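Local coordinates for protein putative phosphoglycolate phosphatase (Lactobacillus delbrueckii, PDB 2HI0) that probably acts as a phosphoglycolate phosphatase of the haloacid dehalogenase-like hydrolase family, removing phosphate from 2-phosphoglycolate, at residues 28-32 and 33-37; 59-63 and 64-68; 188-191 and 192-196; 211-214 and 215-219. All coordinates share one frame; numbering follows the deposited sequence.

Contact 1: residues 28-32 and 33-37. With EDO (1,2-ethanediol), chain H.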
loop_
_atom_site.group_PDB
_atom_site.type_symbol
_atom_site.label_atom_id
_atom_site.label_comp_id
_atom_site.label_asym_id
_atom_site.label_seq_id
_atom_site.Cartn_x
_atom_site.Cartn_y
_atom_site.Cartn_z
ATOM N N TYR A 28 0.339 18.900 -6.548
ATOM C CA TYR A 28 0.551 19.312 -7.948
ATOM C C TYR A 28 -0.701 19.129 -8.821
ATOM O O TYR A 28 -1.126 20.038 -9.527
ATOM C CB TYR A 28 1.743 18.576 -8.562
ATOM C CG TYR A 28 2.003 18.970 -10.024
ATOM C CD1 TYR A 28 2.815 20.058 -10.337
ATOM C CD2 TYR A 28 1.477 18.236 -11.039
ATOM C CE1 TYR A 28 3.036 20.406 -11.647
ATOM C CE2 TYR A 28 1.672 18.583 -12.352
ATOM C CZ TYR A 28 2.472 19.674 -12.652
ATOM O OH TYR A 28 2.724 20.020 -13.957
ATOM N N ALA A 29 -1.269 17.913 -8.776
ATOM C CA ALA A 29 -2.440 17.519 -9.570
ATOM C C ALA A 29 -3.657 18.385 -9.233
ATOM O O ALA A 29 -4.429 18.833 -10.091
ATOM C CB ALA A 29 -2.761 16.028 -9.310
ATOM N N PHE A 30 -3.885 18.571 -7.939
ATOM C CA PHE A 30 -4.961 19.415 -7.424
ATOM C C PHE A 30 -4.792 20.849 -7.901
ATOM O O PHE A 30 -5.705 21.467 -8.413
ATOM C CB PHE A 30 -5.060 19.350 -5.883
ATOM C CG PHE A 30 -6.080 18.302 -5.389
ATOM C CD1 PHE A 30 -5.942 17.001 -5.789
ATOM C CD2 PHE A 30 -7.190 18.644 -4.612
ATOM C CE1 PHE A 30 -6.813 16.011 -5.422
ATOM C CE2 PHE A 30 -8.103 17.648 -4.247
ATOM C CZ PHE A 30 -7.902 16.333 -4.663
ATOM N N GLU A 31 -3.593 21.376 -7.748
ATOM C CA GLU A 31 -3.356 22.753 -8.188
ATOM C C GLU A 31 -3.612 22.907 -9.706
ATOM O O GLU A 31 -4.244 23.887 -10.146
ATOM C CB GLU A 31 -1.905 23.143 -7.873
ATOM C CG GLU A 31 -1.540 24.557 -8.310
ATOM C CD GLU A 31 -0.159 25.005 -7.867
ATOM O OE1 GLU A 31 0.844 24.298 -8.125
ATOM O OE2 GLU A 31 -0.113 26.130 -7.309
ATOM N N GLN A 32 -3.090 21.951 -10.493
ATOM C CA GLN A 32 -3.291 21.973 -11.932
ATOM C C GLN A 32 -4.756 21.927 -12.389
ATOM O O GLN A 32 -5.079 22.334 -13.492
ATOM C CB GLN A 32 -2.529 20.849 -12.648
ATOM C CG GLN A 32 -1.048 21.051 -12.652
ATOM C CD GLN A 32 -0.627 22.225 -13.483
ATOM O OE1 GLN A 32 -1.031 22.335 -14.650
ATOM N NE2 GLN A 32 0.192 23.123 -12.911
ATOM N N THR A 33 -5.617 21.377 -11.547
ATOM C CA THR A 33 -7.032 21.224 -11.847
ATOM C C THR A 33 -7.936 22.197 -11.051
ATOM O O THR A 33 -9.164 22.073 -11.057
ATOM C CB THR A 33 -7.449 19.768 -11.673
ATOM O OG1 THR A 33 -7.133 19.324 -10.346
ATOM C CG2 THR A 33 -6.785 18.867 -12.699
ATOM N N GLY A 34 -7.329 23.211 -10.441
ATOM C CA GLY A 34 -8.091 24.291 -9.832
ATOM C C GLY A 34 -8.557 24.075 -8.406
ATOM O O GLY A 34 -9.413 24.841 -7.914
ATOM N N HIS A 35 -7.983 23.097 -7.710
ATOM C CA HIS A 35 -8.408 22.735 -6.355
ATOM C C HIS A 35 -7.428 23.287 -5.326
ATOM O O HIS A 35 -6.369 23.765 -5.697
ATOM C CB HIS A 35 -8.495 21.233 -6.198
ATOM C CG HIS A 35 -9.622 20.639 -6.967
ATOM N ND1 HIS A 35 -10.906 20.616 -6.472
ATOM C CD2 HIS A 35 -9.687 20.132 -8.220
ATOM C CE1 HIS A 35 -11.711 20.073 -7.366
ATOM N NE2 HIS A 35 -11.006 19.787 -8.446
ATOM N N ARG A 36 -7.820 23.276 -4.050
ATOM C CA ARG A 36 -6.940 23.510 -2.898
ATOM C C ARG A 36 -5.767 22.558 -3.026
ATOM O O ARG A 36 -5.958 21.415 -3.451
ATOM C CB ARG A 36 -7.705 23.249 -1.563
ATOM C CG ARG A 36 -7.177 22.124 -0.646
ATOM C CD ARG A 36 -8.045 21.922 0.600
ATOM N NE ARG A 36 -7.238 21.601 1.784
ATOM C CZ ARG A 36 -7.721 21.254 2.980
ATOM N NH1 ARG A 36 -9.016 21.129 3.201
ATOM N NH2 ARG A 36 -6.880 21.003 3.976
ATOM N N HIS A 37 -4.577 22.977 -2.624
ATOM C CA HIS A 37 -3.382 22.167 -2.862
ATOM C C HIS A 37 -2.331 22.320 -1.769
ATOM O O HIS A 37 -1.121 22.436 -2.039
ATOM C CB HIS A 37 -2.779 22.558 -4.242
ATOM C CG HIS A 37 -2.661 24.030 -4.462
ATOM N ND1 HIS A 37 -3.664 24.772 -5.048
ATOM C CD2 HIS A 37 -1.669 24.903 -4.163
ATOM C CE1 HIS A 37 -3.285 26.043 -5.094
ATOM N NE2 HIS A 37 -2.076 26.146 -4.571
HETATM C C1 EDO H . 1.245 22.547 -5.490
HETATM O O1 EDO H . 2.293 23.024 -6.318
HETATM C C2 EDO H . 1.660 22.816 -4.045
HETATM O O2 EDO H . 1.729 24.212 -3.722
#
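E31 and H37 meet with the aliphatic part of the glutamate over one face of the imidazole. E31 CG sits almost above the middle of the H37 ring, 3.9 Å from its centroid, as a CH-pi contact. The E31 chain is extended, with CG anti to the backbone N (chi1 179°), which runs it across the histidine. Its carboxylate then lies over the same ring, the two planes 40° apart. E31 OE2 is not hydrogen-bonded to the ring. The other oxygen, E31 OE1, accepts from O1 of a bound 1,2-ethanediol at 2.6 Å. A bond at its edge fixes the rotation of the H37 ring: H37 ND1 donates to H35 O at 3.0 Å, nearly straight and in the carbonyl plane. The chain between E31 and H37 forms a Schellman motif that ends helix 19-32, probably part of the helical cap that HAD phosphatases carry beside the core. G34 is its C-prime residue with positive phi. H35 N bonds F30 O at 2.9 Å, and G34 N bonds E31 O at 3.2 Å. F30 O also takes T33 N, from the opposite face of its carbonyl plane. T33 OG1 donates to A29 O at 2.8 Å. The F30 and H35 rings lie obliquely, planes 56° apart. R36 O lies at the phenyl edge, 3.2 Å from F30 CD2, and has no polar partner. H35 ND1 bonds E63, and H35 NE2 bonds E89.

Contact 2: residues 59-63 and 64-68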
loop_
_atom_site.group_PDB
_atom_site.type_symbol
_atom_site.label_atom_id
_atom_site.label_comp_id
_atom_site.label_asym_id
_atom_site.label_seq_id
_atom_site.Cartn_x
_atom_site.Cartn_y
_atom_site.Cartn_z
ATOM N N ALA A 59 -9.641 12.710 -1.129
ATOM C CA ALA A 59 -9.010 14.053 -1.095
ATOM C C ALA A 59 -9.989 15.147 -1.504
ATOM O O ALA A 59 -10.036 16.195 -0.870
ATOM C CB ALA A 59 -7.745 14.127 -2.016
ATOM N N LEU A 60 -10.802 14.873 -2.509
ATOM C CA LEU A 60 -11.838 15.813 -2.939
ATOM C C LEU A 60 -12.892 16.000 -1.842
ATOM O O LEU A 60 -13.359 17.106 -1.617
ATOM C CB LEU A 60 -12.484 15.377 -4.263
ATOM C CG LEU A 60 -11.642 15.497 -5.527
ATOM C CD1 LEU A 60 -12.314 14.794 -6.739
ATOM C CD2 LEU A 60 -11.386 17.012 -5.853
ATOM N N ALA A 61 -13.264 14.915 -1.165
ATOM C CA ALA A 61 -14.259 15.017 -0.073
ATOM C C ALA A 61 -13.682 15.824 1.082
ATOM O O ALA A 61 -14.381 16.648 1.688
ATOM C CB ALA A 61 -14.631 13.607 0.412
ATOM N N TYR A 62 -12.408 15.583 1.382
ATOM C CA TYR A 62 -11.747 16.324 2.440
ATOM C C TYR A 62 -11.684 17.815 2.084
ATOM O O TYR A 62 -11.997 18.681 2.946
ATOM C CB TYR A 62 -10.359 15.742 2.694
ATOM C CG TYR A 62 -9.791 16.192 3.984
ATOM C CD1 TYR A 62 -10.329 15.727 5.172
ATOM C CD2 TYR A 62 -8.713 17.073 4.028
ATOM C CE1 TYR A 62 -9.805 16.118 6.408
ATOM C CE2 TYR A 62 -8.175 17.475 5.263
ATOM C CZ TYR A 62 -8.755 17.000 6.453
ATOM O OH TYR A 62 -8.271 17.383 7.686
ATOM N N GLU A 63 -11.347 18.146 0.838
ATOM C CA GLU A 63 -11.377 19.548 0.399
ATOM C C GLU A 63 -12.786 20.152 0.631
ATOM O O GLU A 63 -12.926 21.312 1.031
ATOM C CB GLU A 63 -11.016 19.701 -1.073
ATOM C CG GLU A 63 -11.096 21.128 -1.591
ATOM C CD GLU A 63 -10.914 21.241 -3.111
ATOM O OE1 GLU A 63 -11.330 20.318 -3.870
ATOM O OE2 GLU A 63 -10.396 22.294 -3.542
ATOM N N ALA A 64 -13.819 19.342 0.401
ATOM C CA ALA A 64 -15.224 19.777 0.514
ATOM C C ALA A 64 -15.745 19.848 1.966
ATOM O O ALA A 64 -16.863 20.295 2.197
ATOM C CB ALA A 64 -16.106 18.866 -0.317
ATOM N N GLY A 65 -14.951 19.370 2.925
ATOM C CA GLY A 65 -15.251 19.510 4.354
ATOM C C GLY A 65 -15.512 18.221 5.113
ATOM O O GLY A 65 -15.905 18.286 6.288
ATOM N N SER A 66 -15.322 17.080 4.464
ATOM C CA SER A 66 -15.496 15.766 5.102
ATOM C C SER A 66 -14.482 15.534 6.228
ATOM O O SER A 66 -13.336 15.975 6.165
ATOM C CB SER A 66 -15.424 14.610 4.078
ATOM O OG SER A 66 -16.499 14.701 3.169
ATOM N N SER A 67 -14.939 14.867 7.278
ATOM C CA SER A 67 -14.086 14.449 8.382
ATOM C C SER A 67 -13.107 13.360 7.973
ATOM O O SER A 67 -13.364 12.579 7.034
ATOM C CB SER A 67 -14.920 13.949 9.540
ATOM O OG SER A 67 -15.516 12.718 9.192
ATOM N N ARG A 68 -11.998 13.253 8.689
ATOM C CA ARG A 68 -11.082 12.122 8.433
ATOM C C ARG A 68 -11.760 10.800 8.673
ATOM O O ARG A 68 -11.564 9.853 7.931
ATOM C CB ARG A 68 -9.814 12.178 9.286
ATOM C CG ARG A 68 -8.988 13.342 8.955
ATOM C CD ARG A 68 -7.684 13.308 9.647
ATOM N NE ARG A 68 -6.702 14.115 8.937
ATOM C CZ ARG A 68 -5.498 14.393 9.428
ATOM N NH1 ARG A 68 -5.137 13.927 10.626
ATOM N NH2 ARG A 68 -4.654 15.139 8.718
HETATM O O HOH W 1 -12.331 18.579 5.618
#
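A64 N donates to L60 O at 3.0 Å, a bond of the last turn of helix 52-63. A64 CB rests against the carbonyl oxygens of L60 and A61. At G65 the chain leaves the helix with positive phi, and G65 N turns back to Y62 O at 3.0 Å. S66 N follows with a straighter bond to A61 O, also 3.0 Å long and 164° at the hydrogen. These two bonds make a Schellman motif, a common way to end a helix at a glycine, here probably in the helical cap of the HAD fold. S66 CB packs on A61 O. S66 O lies 3.2 Å from Y62 CD1. One water donates to both Y62 O and S66 O and lies over a face of the Y62 ring, toward its rim. S67 is the N-cap of the next helix, 68-71. R68 then reaches back in an extended chain that crosses the tyrosine at a slant. R68 CG is 3.9 Å from Y62 CE1, and R68 NE comes within 3.8 Å of Y62 OH. R68 NH2 forms a salt bridge with D43. With an alanine in place of Y62, S66 O and the R68 chain would probably lose their packing surface, leaving a gap between helix end and loop.

Contact 3: residues 188-191 and 192-196. With NA (sodium ion), chain C.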
loop_
_atom_site.group_PDB
_atom_site.type_symbol
_atom_site.label_atom_id
_atom_site.label_comp_id
_atom_site.label_asym_id
_atom_site.label_seq_id
_atom_site.Cartn_x
_atom_site.Cartn_y
_atom_site.Cartn_z
ATOM N N ILE A 188 2.294 -8.785 4.634
ATOM C CA ILE A 188 2.848 -7.769 5.559
ATOM C C ILE A 188 2.387 -6.409 5.061
ATOM O O ILE A 188 2.617 -6.050 3.917
ATOM C CB ILE A 188 4.353 -7.792 5.595
ATOM C CG1 ILE A 188 4.896 -9.190 5.980
ATOM C CG2 ILE A 188 4.875 -6.660 6.528
ATOM C CD1 ILE A 188 5.445 -9.930 4.784
ATOM N N GLY A 189 1.741 -5.636 5.923
ATOM C CA GLY A 189 1.319 -4.290 5.486
ATOM C C GLY A 189 0.971 -3.353 6.637
ATOM O O GLY A 189 1.016 -3.756 7.796
ATOM N N ASP A 190 0.642 -2.102 6.312
ATOM C CA ASP A 190 0.437 -1.075 7.320
ATOM C C ASP A 190 -1.022 -0.605 7.483
ATOM O O ASP A 190 -1.266 0.336 8.225
ATOM C CB ASP A 190 1.290 0.148 6.957
ATOM C CG ASP A 190 0.842 0.797 5.634
ATOM O OD1 ASP A 190 0.452 0.043 4.710
ATOM O OD2 ASP A 190 0.849 2.043 5.483
ATOM N N SER A 191 -1.961 -1.250 6.802
ATOM C CA SER A 191 -3.331 -0.763 6.813
ATOM C C SER A 191 -4.375 -1.861 6.979
ATOM O O SER A 191 -4.093 -3.080 6.924
ATOM C CB SER A 191 -3.603 0.021 5.534
ATOM O OG SER A 191 -3.962 -0.850 4.468
ATOM N N GLU A 192 -5.619 -1.403 7.148
ATOM C CA GLU A 192 -6.797 -2.301 7.179
ATOM C C GLU A 192 -7.003 -3.056 5.869
ATOM O O GLU A 192 -7.532 -4.163 5.865
ATOM C CB GLU A 192 -8.067 -1.518 7.560
ATOM C CG GLU A 192 -8.688 -0.629 6.482
ATOM C CD GLU A 192 -8.013 0.720 6.160
ATOM O OE1 GLU A 192 -6.846 0.946 6.550
ATOM O OE2 GLU A 192 -8.706 1.551 5.493
ATOM N N ILE A 193 -6.602 -2.450 4.746
ATOM C CA ILE A 193 -6.721 -3.102 3.428
ATOM C C ILE A 193 -5.814 -4.333 3.392
ATOM O O ILE A 193 -6.189 -5.346 2.786
ATOM C CB ILE A 193 -6.397 -2.125 2.274
ATOM C CG1 ILE A 193 -7.329 -0.917 2.340
ATOM C CG2 ILE A 193 -6.378 -2.829 0.877
ATOM C CD1 ILE A 193 -8.765 -1.307 2.353
ATOM N N ASP A 194 -4.631 -4.249 4.029
ATOM C CA ASP A 194 -3.705 -5.377 4.130
ATOM C C ASP A 194 -4.253 -6.511 5.019
ATOM O O ASP A 194 -4.206 -7.681 4.646
ATOM C CB ASP A 194 -2.332 -4.876 4.582
ATOM C CG ASP A 194 -1.805 -3.784 3.663
ATOM O OD1 ASP A 194 -1.970 -3.935 2.429
ATOM O OD2 ASP A 194 -1.397 -2.738 4.169
ATOM N N ILE A 195 -4.818 -6.118 6.159
ATOM C CA ILE A 195 -5.543 -7.059 7.013
ATOM C C ILE A 195 -6.600 -7.836 6.205
ATOM O O ILE A 195 -6.677 -9.066 6.260
ATOM C CB ILE A 195 -6.167 -6.344 8.239
ATOM C CG1 ILE A 195 -5.071 -5.734 9.128
ATOM C CG2 ILE A 195 -7.009 -7.321 9.081
ATOM C CD1 ILE A 195 -5.508 -4.772 10.168
ATOM N N GLN A 196 -7.421 -7.097 5.454
ATOM C CA GLN A 196 -8.471 -7.713 4.663
ATOM C C GLN A 196 -7.958 -8.577 3.488
ATOM O O GLN A 196 -8.486 -9.659 3.187
ATOM C CB GLN A 196 -9.378 -6.626 4.139
ATOM C CG GLN A 196 -10.122 -5.886 5.240
ATOM C CD GLN A 196 -10.843 -4.671 4.690
ATOM O OE1 GLN A 196 -11.347 -4.695 3.544
ATOM N NE2 GLN A 196 -10.916 -3.603 5.494
HETATM NA NA NA C . 0.202 0.585 2.449
HETATM O O HOH W 2 -2.249 -0.477 2.785
#
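D194 OD2 draws together the backbone and a water at the start of helix 192-200. S191 N donates to it at 3.1 Å, on the anti side of the carboxylate and 24° out of its plane. D190 N lies 3.0 Å from the same D194 OD2. A water donates to D194 OD2 as well, at 2.8 Å, and also binds the sodium ion. S191 OG sits between the backbone N and the carbonyl carbon (chi1 84°), which brings it over the first turn to accept a weak bond from I193 N at 3.1 Å. S191 and D194 thus form a capping box. Strand 185-189 runs into this helix as part of a beta-alpha-beta unit of the HAD core, with D190 at the strand end. G189 lies against the D194 side chain, and a side chain there would run into D194 CG. D194 OD1 makes a salt bridge to K165. D190 OD1 binds sodium at 2.3 Å. D190 OD2 accepts from F212 N. D10 OD2 and the backbone O of D12 complete the protein part of the site. The planes of the D190 and D194 carboxylates are 28° apart, with D190 OD1 3.4 Å from D194 OD2. Sodium and K165 probably offset the negative charge gathered here. D194 reaches the metal through water, so it probably helps to place that water.

Contact 4: residues 211-214 and 215-219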
loop_
_atom_site.group_PDB
_atom_site.type_symbol
_atom_site.label_atom_id
_atom_site.label_comp_id
_atom_site.label_asym_id
_atom_site.label_seq_id
_atom_site.Cartn_x
_atom_site.Cartn_y
_atom_site.Cartn_z
ATOM N N GLY A 211 3.827 2.818 9.104
ATOM C CA GLY A 211 3.150 3.235 7.912
ATOM C C GLY A 211 2.001 4.222 8.120
ATOM O O GLY A 211 2.114 5.108 8.984
ATOM N N PHE A 212 0.939 4.073 7.328
ATOM C CA PHE A 212 -0.070 5.100 7.219
ATOM C C PHE A 212 -1.177 5.032 8.282
ATOM O O PHE A 212 -1.942 6.015 8.416
ATOM C CB PHE A 212 -0.703 5.107 5.840
ATOM C CG PHE A 212 0.231 5.508 4.716
ATOM C CD1 PHE A 212 1.585 5.679 4.886
ATOM C CD2 PHE A 212 -0.301 5.696 3.448
ATOM C CE1 PHE A 212 2.406 6.016 3.823
ATOM C CE2 PHE A 212 0.492 6.036 2.393
ATOM C CZ PHE A 212 1.835 6.219 2.553
ATOM N N ARG A 213 -1.307 3.908 9.023
ATOM C CA ARG A 213 -2.325 3.796 10.086
ATOM C C ARG A 213 -1.651 3.647 11.443
ATOM O O ARG A 213 -0.546 3.073 11.584
ATOM C CB ARG A 213 -3.221 2.595 9.837
ATOM C CG ARG A 213 -4.022 2.578 8.534
ATOM C CD ARG A 213 -4.920 3.789 8.375
ATOM N NE ARG A 213 -6.000 3.619 7.413
ATOM C CZ ARG A 213 -6.848 4.595 7.052
ATOM N NH1 ARG A 213 -6.704 5.839 7.524
ATOM N NH2 ARG A 213 -7.856 4.320 6.212
ATOM N N SER A 214 -2.350 4.127 12.455
ATOM C CA SER A 214 -1.927 4.081 13.836
ATOM C C SER A 214 -2.155 2.687 14.447
ATOM O O SER A 214 -2.944 1.874 13.951
ATOM C CB SER A 214 -2.717 5.098 14.659
ATOM O OG SER A 214 -4.033 4.626 14.929
ATOM N N VAL A 215 -1.491 2.442 15.567
ATOM C CA VAL A 215 -1.655 1.180 16.264
ATOM C C VAL A 215 -3.094 1.013 16.771
ATOM O O VAL A 215 -3.681 -0.048 16.569
ATOM C CB VAL A 215 -0.583 1.017 17.378
ATOM C CG1 VAL A 215 -0.937 -0.144 18.332
ATOM C CG2 VAL A 215 0.778 0.813 16.721
ATOM N N PRO A 216 -3.673 2.042 17.425
ATOM C CA PRO A 216 -5.076 1.850 17.824
ATOM C C PRO A 216 -6.037 1.581 16.658
ATOM O O PRO A 216 -6.976 0.794 16.779
ATOM C CB PRO A 216 -5.437 3.164 18.500
ATOM C CG PRO A 216 -4.152 3.790 18.861
ATOM C CD PRO A 216 -3.140 3.331 17.894
ATOM N N PHE A 217 -5.772 2.205 15.515
ATOM C CA PHE A 217 -6.554 1.914 14.295
ATOM C C PHE A 217 -6.359 0.471 13.854
ATOM O O PHE A 217 -7.315 -0.242 13.588
ATOM C CB PHE A 217 -6.175 2.883 13.198
ATOM C CG PHE A 217 -6.954 2.703 11.928
ATOM C CD1 PHE A 217 -6.616 1.703 11.047
ATOM C CD2 PHE A 217 -8.045 3.523 11.645
ATOM C CE1 PHE A 217 -7.322 1.546 9.873
ATOM C CE2 PHE A 217 -8.777 3.372 10.480
ATOM C CZ PHE A 217 -8.409 2.359 9.593
ATOM N N LEU A 218 -5.111 0.026 13.770
ATOM C CA LEU A 218 -4.867 -1.326 13.324
ATOM C C LEU A 218 -5.504 -2.364 14.224
ATOM O O LEU A 218 -6.033 -3.375 13.767
ATOM C CB LEU A 218 -3.365 -1.577 13.170
ATOM C CG LEU A 218 -2.693 -0.787 12.031
ATOM C CD1 LEU A 218 -1.163 -0.815 12.162
ATOM C CD2 LEU A 218 -3.110 -1.319 10.681
ATOM N N GLN A 219 -5.404 -2.146 15.524
ATOM C CA GLN A 219 -6.044 -3.026 16.491
ATOM C C GLN A 219 -7.562 -3.063 16.314
ATOM O O GLN A 219 -8.158 -4.130 16.342
ATOM C CB GLN A 219 -5.666 -2.624 17.907
ATOM C CG GLN A 219 -4.198 -2.869 18.185
ATOM C CD GLN A 219 -3.774 -2.459 19.583
ATOM O OE1 GLN A 219 -4.049 -1.354 20.023
ATOM N NE2 GLN A 219 -3.063 -3.339 20.257
#
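R213 lays its guanidinium on the F217 ring. The group is stacked and off-centre, with planes 30° apart and R213 CZ 4.3 Å from the ring centroid, a cation-pi contact. The chain below it joins in: R213 CD stands over the same ring face, 3.9 Å from the centroid, as a CH-pi contact. R213 NE lies 3.5 Å from both F217 CE1 and F217 CZ. A bend at chi2 (-57°) folds the arginine over the ring, and F217 CG, anti to the backbone N (chi1 -178°), carries the phenyl back toward the loop. R213 CB also touches L218 CD2 at 4.0 Å. The backbone beneath is set by S214. S214 OG accepts from F217 N at 3.0 Å, and also rests near P216 CD, 3.4 Å away. S214 O takes L218 N at 2.9 Å in the first regular helical bond. In the next shell, R213 NE makes a salt bridge to E192, which fixes the guanidinium from the side of helix 192-200. H221 stacks on the F217 ring. A leucine in place of R213 would probably leave E192 without its charged mate and strip the F217 face of its flat cover. S214 is a classic serine N-cap, and P216 fits the first turn, where a backbone N-H is not needed. S214 starts helix 215-220, which follows strand 204-208 of the parallel HAD sheet.

In the fold
All four contacts are local and follow one another along the chain; none nests in or crosses another. Contact 1 closes the turn after helix 19-32, and contact 2 the turn after helix 52-63, both probably in the helical cap. Although 14 Å apart between centres, these two helix ends touch: E63 of contact 2 reaches H35 and the R36 backbone of contact 1, and F30 packs on A59. Contact 3 comes much later, in the core, joining strand 185-189 of the parallel sheet to helix 192-200 at the sodium site. Contact 4 opens helix 215-220, beyond strand 204-208. Its centre is about 10 Å from that of contact 3, and they are tied by D190 to F212 and E192 to R213.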